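Long-range contacts in group II chitinase (Ostrinia furnacalis, PDB 6JAV), which probably cleaves chitin as an endochitinase, the chain here being a family 18 glycoside hydrolase catalytic domain with an inhibitor bound: residues H210-Y215 / S321-E326; M246-Y251 / K329-F334; Y216-D221 / Y306-P311. One frame throughout, in Å; residues are numbered along the deposited sequence.

Contact 1: H210-Y215 / S321-E326. With NAG (2-acetamido-2-deoxy-beta-D-glucopyranose), chain C.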
loop_
_atom_site.group_PDB
_atom_site.type_symbol
_atom_site.label_atom_id
_atom_site.label_comp_id
_atom_site.label_asym_id
_atom_site.label_seq_id
_atom_site.Cartn_x
_atom_site.Cartn_y
_atom_site.Cartn_z
ATOM N N HIS A 210 6.215 -1.884 15.568
ATOM C CA HIS A 210 4.937 -1.512 14.968
ATOM C C HIS A 210 5.002 -1.467 13.444
ATOM O O HIS A 210 5.903 -0.854 12.874
ATOM C CB HIS A 210 4.419 -0.175 15.492
ATOM C CG HIS A 210 2.947 -0.072 15.362
ATOM N ND1 HIS A 210 2.324 0.271 14.173
ATOM C CD2 HIS A 210 1.959 -0.355 16.241
ATOM C CE1 HIS A 210 1.015 0.218 14.339
ATOM N NE2 HIS A 210 0.766 -0.167 15.587
ATOM N N VAL A 211 4.000 -2.078 12.791
ATOM C CA VAL A 211 3.891 -2.027 11.329
ATOM C C VAL A 211 4.001 -0.603 10.765
ATOM O O VAL A 211 4.523 -0.407 9.661
ATOM C CB VAL A 211 2.607 -2.756 10.869
ATOM C CG1 VAL A 211 1.341 -2.129 11.432
ATOM C CG2 VAL A 211 2.551 -2.831 9.319
ATOM N N ALA A 212 3.459 0.400 11.458
ATOM C CA ALA A 212 3.268 1.719 10.840
ATOM C C ALA A 212 3.237 2.841 11.876
ATOM O O ALA A 212 2.234 3.530 12.039
ATOM C CB ALA A 212 2.010 1.722 9.965
ATOM N N PRO A 213 4.360 3.092 12.556
ATOM C CA PRO A 213 4.388 4.224 13.495
ATOM C C PRO A 213 4.205 5.551 12.777
ATOM O O PRO A 213 4.697 5.741 11.656
ATOM C CB PRO A 213 5.793 4.157 14.102
ATOM C CG PRO A 213 6.509 3.066 13.468
ATOM C CD PRO A 213 5.675 2.476 12.352
ATOM N N LEU A 214 3.486 6.469 13.438
ATOM C CA LEU A 214 3.299 7.825 12.932
ATOM C C LEU A 214 4.461 8.733 13.336
ATOM O O LEU A 214 5.007 9.455 12.497
ATOM C CB LEU A 214 1.983 8.394 13.443
ATOM C CG LEU A 214 1.722 9.849 13.082
ATOM C CD1 LEU A 214 1.752 10.100 11.567
ATOM C CD2 LEU A 214 0.393 10.272 13.679
ATOM N N TYR A 215 4.870 8.687 14.606
ATOM C CA TYR A 215 5.916 9.553 15.135
ATOM C C TYR A 215 7.018 8.724 15.772
ATOM O O TYR A 215 6.810 7.581 16.205
ATOM C CB TYR A 215 5.349 10.510 16.198
ATOM C CG TYR A 215 4.394 11.552 15.656
ATOM C CD1 TYR A 215 4.805 12.445 14.674
ATOM C CD2 TYR A 215 3.082 11.645 16.107
ATOM C CE1 TYR A 215 3.951 13.394 14.173
ATOM C CE2 TYR A 215 2.209 12.601 15.592
ATOM C CZ TYR A 215 2.669 13.478 14.627
ATOM O OH TYR A 215 1.852 14.454 14.107
ATOM N N SER A 321 1.105 -6.106 15.592
ATOM C CA SER A 321 0.943 -4.656 15.648
ATOM C C SER A 321 0.131 -4.200 14.447
ATOM O O SER A 321 0.248 -4.778 13.363
ATOM C CB SER A 321 2.301 -3.942 15.670
ATOM O OG SER A 321 3.065 -4.268 14.528
ATOM N N PHE A 322 -0.692 -3.169 14.642
ATOM C CA PHE A 322 -1.719 -2.826 13.658
ATOM C C PHE A 322 -2.275 -1.442 13.963
ATOM O O PHE A 322 -1.957 -0.822 14.985
ATOM C CB PHE A 322 -2.840 -3.891 13.653
ATOM C CG PHE A 322 -3.639 -3.927 14.921
ATOM C CD1 PHE A 322 -3.123 -4.559 16.057
ATOM C CD2 PHE A 322 -4.870 -3.295 15.017
ATOM C CE1 PHE A 322 -3.850 -4.582 17.258
ATOM C CE2 PHE A 322 -5.612 -3.331 16.234
ATOM C CZ PHE A 322 -5.069 -3.968 17.340
ATOM N N ASP A 323 -3.111 -0.945 13.053
ATOM C CA ASP A 323 -3.788 0.328 13.259
ATOM C C ASP A 323 -5.253 0.107 13.633
ATOM O O ASP A 323 -5.957 -0.693 12.998
ATOM C CB ASP A 323 -3.720 1.187 11.986
ATOM C CG ASP A 323 -2.389 1.920 11.827
ATOM O OD1 ASP A 323 -1.458 1.707 12.640
ATOM O OD2 ASP A 323 -2.285 2.722 10.854
ATOM N N ASP A 324 -5.707 0.825 14.661
ATOM C CA ASP A 324 -7.106 0.872 15.045
ATOM C C ASP A 324 -7.750 2.187 14.599
ATOM O O ASP A 324 -7.106 3.071 14.030
ATOM C CB ASP A 324 -7.271 0.603 16.548
ATOM C CG ASP A 324 -6.626 1.673 17.446
ATOM O OD1 ASP A 324 -5.950 2.613 16.988
ATOM O OD2 ASP A 324 -6.782 1.543 18.683
ATOM N N VAL A 325 -9.055 2.320 14.847
ATOM C CA VAL A 325 -9.769 3.535 14.457
ATOM C C VAL A 325 -9.142 4.762 15.102
ATOM O O VAL A 325 -9.028 5.817 14.468
ATOM C CB VAL A 325 -11.273 3.404 14.791
ATOM C CG1 VAL A 325 -11.953 4.745 14.738
ATOM C CG2 VAL A 325 -11.910 2.387 13.855
ATOM N N GLU A 326 -8.724 4.653 16.367
ATOM C CA GLU A 326 -8.164 5.819 17.047
ATOM C C GLU A 326 -6.921 6.349 16.324
ATOM O O GLU A 326 -6.821 7.554 16.032
ATOM C CB GLU A 326 -7.846 5.471 18.503
ATOM C CG GLU A 326 -7.432 6.685 19.308
ATOM C CD GLU A 326 -6.907 6.332 20.688
ATOM O OE1 GLU A 326 -7.457 6.858 21.678
ATOM O OE2 GLU A 326 -5.937 5.546 20.776
HETATM C C1 NAG C . 7.948 15.317 12.379
HETATM C C2 NAG C . 8.434 15.647 13.783
HETATM C C3 NAG C . 9.136 17.012 13.796
HETATM C C4 NAG C . 10.218 17.068 12.722
HETATM C C5 NAG C . 9.644 16.686 11.364
HETATM C C6 NAG C . 10.686 16.626 10.262
HETATM C C7 NAG C . 7.334 14.888 15.852
HETATM C C8 NAG C . 8.592 14.137 16.145
HETATM N N2 NAG C . 7.327 15.617 14.726
HETATM O O3 NAG C . 9.746 17.190 15.069
HETATM O O4 NAG C . 10.800 18.365 12.644
HETATM O O5 NAG C . 9.042 15.387 11.460
HETATM O O6 NAG C . 11.512 15.466 10.316
HETATM O O7 NAG C . 6.379 14.865 16.615
HETATM O O HOH W 1 0.214 3.401 13.862
#

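Contact 2: M246-Y251 / K329-F334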
loop_
_atom_site.group_PDB
_atom_site.type_symbol
_atom_site.label_atom_id
_atom_site.label_comp_id
_atom_site.label_asym_id
_atom_site.label_seq_id
_atom_site.Cartn_x
_atom_site.Cartn_y
_atom_site.Cartn_z
ATOM N N MET A 246 -0.900 9.419 1.659
ATOM C CA MET A 246 -0.242 8.671 2.723
ATOM C C MET A 246 -0.891 7.305 2.911
ATOM O O MET A 246 -2.085 7.219 3.228
ATOM C CB MET A 246 -0.302 9.443 4.034
ATOM C CG MET A 246 0.459 8.700 5.126
ATOM S SD MET A 246 0.640 9.781 6.566
ATOM C CE MET A 246 -0.844 9.322 7.377
ATOM N N GLY A 247 -0.081 6.257 2.806
ATOM C CA GLY A 247 -0.601 4.902 2.982
ATOM C C GLY A 247 -0.928 4.573 4.432
ATOM O O GLY A 247 -0.210 4.944 5.369
ATOM N N MET A 248 -1.997 3.794 4.603
ATOM C CA MET A 248 -2.405 3.292 5.898
ATOM C C MET A 248 -2.727 1.804 5.777
ATOM O O MET A 248 -3.430 1.385 4.827
ATOM C CB MET A 248 -3.591 4.106 6.414
ATOM C CG MET A 248 -3.219 5.598 6.892
ATOM S SD MET A 248 -4.715 6.550 7.042
ATOM C CE MET A 248 -4.999 6.950 5.332
ATOM N N PRO A 249 -2.200 0.973 6.674
ATOM C CA PRO A 249 -2.395 -0.490 6.585
ATOM C C PRO A 249 -3.714 -0.936 7.205
ATOM O O PRO A 249 -4.068 -0.543 8.324
ATOM C CB PRO A 249 -1.210 -1.053 7.385
ATOM C CG PRO A 249 -0.977 -0.002 8.459
ATOM C CD PRO A 249 -1.324 1.356 7.807
ATOM N N MET A 250 -4.433 -1.788 6.474
ATOM C CA MET A 250 -5.634 -2.452 6.970
ATOM C C MET A 250 -5.316 -3.827 7.534
ATOM O O MET A 250 -6.162 -4.742 7.481
ATOM C CB MET A 250 -6.658 -2.598 5.830
ATOM C CG MET A 250 -6.982 -1.270 5.074
ATOM S SD MET A 250 -8.006 -0.085 5.954
ATOM C CE MET A 250 -6.752 0.952 6.733
ATOM N N TYR A 251 -4.079 -4.027 7.970
ATOM C CA TYR A 251 -3.581 -5.314 8.419
ATOM C C TYR A 251 -2.493 -5.063 9.455
ATOM O O TYR A 251 -2.050 -3.925 9.674
ATOM C CB TYR A 251 -2.994 -6.118 7.231
ATOM C CG TYR A 251 -1.762 -5.432 6.660
ATOM C CD1 TYR A 251 -1.888 -4.428 5.707
ATOM C CD2 TYR A 251 -0.487 -5.772 7.113
ATOM C CE1 TYR A 251 -0.764 -3.759 5.207
ATOM C CE2 TYR A 251 0.638 -5.104 6.653
ATOM C CZ TYR A 251 0.475 -4.104 5.690
ATOM O OH TYR A 251 1.581 -3.445 5.191
ATOM N N LYS A 329 -7.696 7.982 12.921
ATOM C CA LYS A 329 -8.150 9.363 13.005
ATOM C C LYS A 329 -6.980 10.314 13.215
ATOM O O LYS A 329 -6.933 11.400 12.612
ATOM C CB LYS A 329 -9.191 9.536 14.114
ATOM C CG LYS A 329 -10.515 8.856 13.813
ATOM C CD LYS A 329 -11.230 8.528 15.112
ATOM C CE LYS A 329 -12.736 8.446 14.944
ATOM N NZ LYS A 329 -13.435 8.635 16.258
ATOM N N LYS A 330 -6.012 9.921 14.050
ATOM C CA LYS A 330 -4.825 10.752 14.250
ATOM C C LYS A 330 -4.040 10.903 12.941
ATOM O O LYS A 330 -3.602 12.005 12.577
ATOM C CB LYS A 330 -3.956 10.128 15.340
ATOM C CG LYS A 330 -2.702 10.891 15.692
ATOM C CD LYS A 330 -2.954 11.894 16.795
ATOM C CE LYS A 330 -1.675 12.621 17.186
ATOM N NZ LYS A 330 -0.734 11.782 17.958
ATOM N N LYS A 331 -3.846 9.794 12.229
ATOM C CA LYS A 331 -3.135 9.841 10.961
ATOM C C LYS A 331 -3.850 10.712 9.932
ATOM O O LYS A 331 -3.194 11.448 9.178
ATOM C CB LYS A 331 -2.911 8.424 10.424
ATOM C CG LYS A 331 -1.876 7.652 11.193
ATOM C CD LYS A 331 -1.662 6.268 10.608
ATOM C CE LYS A 331 -0.505 5.565 11.299
ATOM N NZ LYS A 331 -0.165 4.264 10.658
ATOM N N VAL A 332 -5.182 10.644 9.862
ATOM C CA VAL A 332 -5.909 11.486 8.907
ATOM C C VAL A 332 -5.847 12.960 9.306
ATOM O O VAL A 332 -5.760 13.840 8.446
ATOM C CB VAL A 332 -7.341 10.965 8.666
ATOM C CG1 VAL A 332 -8.086 11.872 7.714
ATOM C CG2 VAL A 332 -7.295 9.530 8.098
ATOM N N ASN A 333 -5.895 13.265 10.609
ATOM C CA ASN A 333 -5.678 14.656 11.013
ATOM C C ASN A 333 -4.286 15.132 10.613
ATOM O O ASN A 333 -4.114 16.295 10.221
ATOM C CB ASN A 333 -5.905 14.801 12.513
ATOM C CG ASN A 333 -7.378 14.966 12.847
ATOM O OD1 ASN A 333 -7.966 14.136 13.544
ATOM N ND2 ASN A 333 -7.983 16.031 12.340
ATOM N N PHE A 334 -3.295 14.235 10.654
ATOM C CA PHE A 334 -1.943 14.560 10.181
ATOM C C PHE A 334 -1.949 14.871 8.683
ATOM O O PHE A 334 -1.366 15.870 8.241
ATOM C CB PHE A 334 -1.027 13.383 10.525
ATOM C CG PHE A 334 0.352 13.453 9.945
ATOM C CD1 PHE A 334 1.362 14.132 10.625
ATOM C CD2 PHE A 334 0.675 12.787 8.765
ATOM C CE1 PHE A 334 2.665 14.165 10.123
ATOM C CE2 PHE A 334 1.983 12.839 8.251
ATOM C CZ PHE A 334 2.977 13.530 8.943
HETATM O O HOH W 2 0.610 4.812 7.966
#

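Contact 3: Y216-D221 / Y306-P311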
loop_
_atom_site.group_PDB
_atom_site.type_symbol
_atom_site.label_atom_id
_atom_site.label_comp_id
_atom_site.label_asym_id
_atom_site.label_seq_id
_atom_site.Cartn_x
_atom_site.Cartn_y
_atom_site.Cartn_z
ATOM N N TYR A 216 8.198 9.355 15.872
ATOM C CA TYR A 216 9.344 8.775 16.555
ATOM C C TYR A 216 8.981 8.362 17.973
ATOM O O TYR A 216 8.266 9.081 18.683
ATOM C CB TYR A 216 10.440 9.848 16.626
ATOM C CG TYR A 216 11.694 9.410 17.357
ATOM C CD1 TYR A 216 12.561 8.491 16.791
ATOM C CD2 TYR A 216 12.007 9.924 18.612
ATOM C CE1 TYR A 216 13.719 8.083 17.442
ATOM C CE2 TYR A 216 13.155 9.520 19.276
ATOM C CZ TYR A 216 14.007 8.605 18.684
ATOM O OH TYR A 216 15.151 8.190 19.324
ATOM N N HIS A 217 9.490 7.205 18.375
ATOM C CA HIS A 217 9.378 6.652 19.715
ATOM C C HIS A 217 10.780 6.558 20.319
ATOM O O HIS A 217 11.722 6.182 19.623
ATOM C CB HIS A 217 8.724 5.256 19.656
ATOM C CG HIS A 217 8.482 4.656 21.001
ATOM N ND1 HIS A 217 9.482 4.031 21.714
ATOM C CD2 HIS A 217 7.370 4.602 21.772
ATOM C CE1 HIS A 217 8.989 3.605 22.868
ATOM N NE2 HIS A 217 7.714 3.948 22.929
ATOM N N PRO A 218 10.957 6.927 21.595
ATOM C CA PRO A 218 12.321 7.033 22.160
ATOM C C PRO A 218 13.162 5.766 22.088
ATOM O O PRO A 218 14.398 5.863 22.149
ATOM C CB PRO A 218 12.063 7.444 23.618
ATOM C CG PRO A 218 10.727 8.079 23.613
ATOM C CD PRO A 218 9.922 7.354 22.549
ATOM N N ASP A 219 12.556 4.583 21.988
ATOM C CA ASP A 219 13.290 3.328 21.897
ATOM C C ASP A 219 13.587 2.891 20.457
ATOM O O ASP A 219 14.132 1.799 20.260
ATOM C CB ASP A 219 12.538 2.209 22.637
ATOM C CG ASP A 219 12.430 2.462 24.138
ATOM O OD1 ASP A 219 13.352 3.091 24.697
ATOM O OD2 ASP A 219 11.422 2.040 24.742
ATOM N N ASP A 220 13.253 3.710 19.459
ATOM C CA ASP A 220 13.497 3.331 18.072
ATOM C C ASP A 220 14.992 3.286 17.788
ATOM O O ASP A 220 15.756 4.131 18.271
ATOM C CB ASP A 220 12.882 4.360 17.129
ATOM C CG ASP A 220 11.362 4.298 17.086
ATOM O OD1 ASP A 220 10.776 3.313 17.590
ATOM O OD2 ASP A 220 10.764 5.241 16.533
ATOM N N ASP A 221 15.398 2.309 16.971
ATOM C CA ASP A 221 16.793 2.198 16.550
ATOM C C ASP A 221 17.208 3.370 15.671
ATOM O O ASP A 221 18.388 3.732 15.636
ATOM C CB ASP A 221 17.010 0.889 15.787
ATOM C CG ASP A 221 17.026 -0.336 16.694
ATOM O OD1 ASP A 221 17.297 -0.189 17.907
ATOM O OD2 ASP A 221 16.773 -1.452 16.185
ATOM N N TYR A 306 0.327 8.434 23.990
ATOM C CA TYR A 306 0.734 9.599 23.210
ATOM C C TYR A 306 0.389 9.466 21.728
ATOM O O TYR A 306 0.622 10.412 20.964
ATOM C CB TYR A 306 2.239 9.821 23.368
ATOM C CG TYR A 306 2.619 10.297 24.765
ATOM C CD1 TYR A 306 2.251 11.557 25.214
ATOM C CD2 TYR A 306 3.332 9.477 25.621
ATOM C CE1 TYR A 306 2.590 11.992 26.498
ATOM C CE2 TYR A 306 3.675 9.904 26.901
ATOM C CZ TYR A 306 3.311 11.163 27.321
ATOM O OH TYR A 306 3.638 11.604 28.588
ATOM N N GLN A 307 -0.146 8.317 21.306
ATOM C CA GLN A 307 -0.614 8.144 19.932
ATOM C C GLN A 307 0.488 8.433 18.915
ATOM O O GLN A 307 0.256 9.081 17.892
ATOM C CB GLN A 307 -1.863 8.972 19.668
ATOM C CG GLN A 307 -3.073 8.510 20.449
ATOM C CD GLN A 307 -4.248 8.418 19.546
ATOM O OE1 GLN A 307 -4.527 7.347 19.008
ATOM N NE2 GLN A 307 -4.913 9.553 19.303
ATOM N N ARG A 308 1.697 7.956 19.200
ATOM C CA ARG A 308 2.759 7.966 18.200
ATOM C C ARG A 308 2.655 6.757 17.290
ATOM O O ARG A 308 3.237 6.749 16.198
ATOM C CB ARG A 308 4.130 7.941 18.883
ATOM C CG ARG A 308 4.308 9.111 19.856
ATOM C CD ARG A 308 5.337 8.800 20.906
ATOM N NE ARG A 308 4.877 7.782 21.835
ATOM C CZ ARG A 308 5.529 7.433 22.943
ATOM N NH1 ARG A 308 5.022 6.490 23.730
ATOM N NH2 ARG A 308 6.694 8.023 23.263
ATOM N N MET A 309 1.923 5.739 17.726
ATOM C CA MET A 309 1.718 4.549 16.916
ATOM C C MET A 309 0.444 3.898 17.413
ATOM O O MET A 309 -0.036 4.188 18.520
ATOM C CB MET A 309 2.883 3.583 17.059
ATOM C CG MET A 309 3.034 3.047 18.501
ATOM S SD MET A 309 4.403 1.924 18.689
ATOM C CE MET A 309 5.826 3.031 18.661
ATOM N N GLY A 310 -0.100 3.015 16.575
ATOM C CA GLY A 310 -1.276 2.253 16.920
ATOM C C GLY A 310 -1.004 1.161 17.937
ATOM O O GLY A 310 0.090 1.047 18.507
ATOM N N PRO A 311 -2.022 0.344 18.195
ATOM C CA PRO A 311 -1.903 -0.700 19.223
ATOM C C PRO A 311 -1.040 -1.868 18.788
ATOM O O PRO A 311 -0.723 -2.085 17.613
ATOM C CB PRO A 311 -3.342 -1.176 19.430
ATOM C CG PRO A 311 -4.041 -0.766 18.170
ATOM C CD PRO A 311 -3.378 0.447 17.638
#

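Contact 1: H210-Y215 / S321-E326
H210 and S321 meet where the loop 210-215, which follows barrel strand 192-195 of this family 18 TIM-barrel domain, lies against S321 and the residues that lead into helix 325-337. The serine makes two different contacts with the loop. Its CB sits over one face of the imidazole, a CH-pi contact 4.0 Å from the ring centroid and displaced toward the CD2 rim, while OG reaches back to the loop backbone and accepts the N-H of V211 (V211 N to S321 OG, 2.9 Å). G209 O is a further partner of that hydroxyl, so the side chain ties down two successive parts of the loop.

The imidazole is fixed from its edge as well. With CG anti to the backbone N (chi1 -156°) and the ring turned by chi2 -81°, ND1 faces its own chain; there A212 N donates to H210 ND1 at 2.9 Å, nearly straight and close to the ring plane. On the far edge NE2 makes a weak, bent bond to F322 O, 2.9 Å away, and a second weak one to P311 O. D323 presents its carboxylate almost coplanar with the ring, OD1 lying 3.3 Å from H210 CE1, while OD2 is engaged in a salt bridge with K331. A water completes the join, donating to A212 O and to D323 OD1, each 2.7 Å from the water oxygen.

Contact 2: M246-Y251 / K329-F334
K331 NZ gathers several oxygens at the inner end of a long side chain. It donates to a water that in turn donates to G247 O, with K331 NZ 2.9 Å and G247 O 2.7 Å from the water oxygen; outside the two segments, D323 OD2 forms a salt bridge with the ammonium and A212 O accepts a hydrogen bond. The buried charge is thus balanced by a carboxylate, which probably favours the protonated amine. Extended beyond CG, with chi2 -179°, the lysine carries NZ from helix 325-337 to the strand, where P249 CD lies 4.2 Å from it.

Two methionines of the strand support the aliphatic part of this chain from the same side. M248 slides past it in the opposite direction, CG 4.1 Å from K331 CD, and M248 SD rests on V332 CG2. M246 crosses the lysine at about a right angle and lays its CE methyl 3.8 Å from K331 CB. A bend at the last torsion of M246 (chi3 90°) separates its two tasks: CE faces the lysine, whereas SD meets the edge of the F334 ring, 3.7 Å from CD2, in a Met-aromatic contact.

Strand 246-249 and helix segment 329-334 run antiparallel at 177°, their axes 10.3 Å apart, as a barrel strand packs beneath an outer helix in a TIM barrel. Helix 363-373 also packs on M248 and V332, and helix 227-236 flanks M246 and F334.

Contact 3: Y216-D221 / Y306-P311
R308 and H217 meet through flat groups. The guanidinium of R308 receives H217 CD2 over the centre of one face, 3.6 Å from CZ, while Y306 CD2 lies above the opposite face, toward the rim. The planes of imidazole and guanidinium are inclined by 45°, so the histidine leans a corner onto the arginine and does not stack flat. A bend at chi3 (-69°) helps turn the guanidinium to this position, and a salt bridge from R308 NE to D304 holds it from outside the two segments.

Van der Waals contacts extend this. P218 crosses the arginine nearly at right angles, its CD 3.4 Å from R308 NH2. M309, bent at its thioether, brings CE against the histidine stem, 3.8 Å from H217 CB, and also against the ring.

Hydrogen bonds do not span the two segments; they shape the histidine's own loop. D220 OD2 accepts H217 N at 3.0 Å, the donor standing well above the carboxylate plane, and H217 ND1 accepts D219 N at 3.1 Å from a direction tilted out of the ring plane. Together with the backbone bond from D220 N to H217 O, these fix the imidazole and backbone beside R308.

The arrangement joins two surface loops of the family 18 domain, one of which contains a type I beta turn from H217 to D220 whose first side chain accepts a backbone N-H within the turn.

Overall arrangement
Following the chain from the N terminus, the loop after strand 192-195 comes first, supplying 210-215 to contact 1 and then 216-221 to contact 3. Strand 244-257 follows with 246-251. The chain next reaches 306-311, closing contact 3, then 321-326, closing contact 1, and finally 329-334 on helix 325-337, closing contact 2. Contact 3 is therefore nested within the loop closed by contact 1, whereas contact 2 crosses both. Backbone N-H groups of L214 and Y215 probably bond to R308 O between contacts 1 and 3, and K330 NZ probably bonds to Q307 O between contacts 2 and 3. Barrel strand, outer helix and surface loops are joined on one side of the domain.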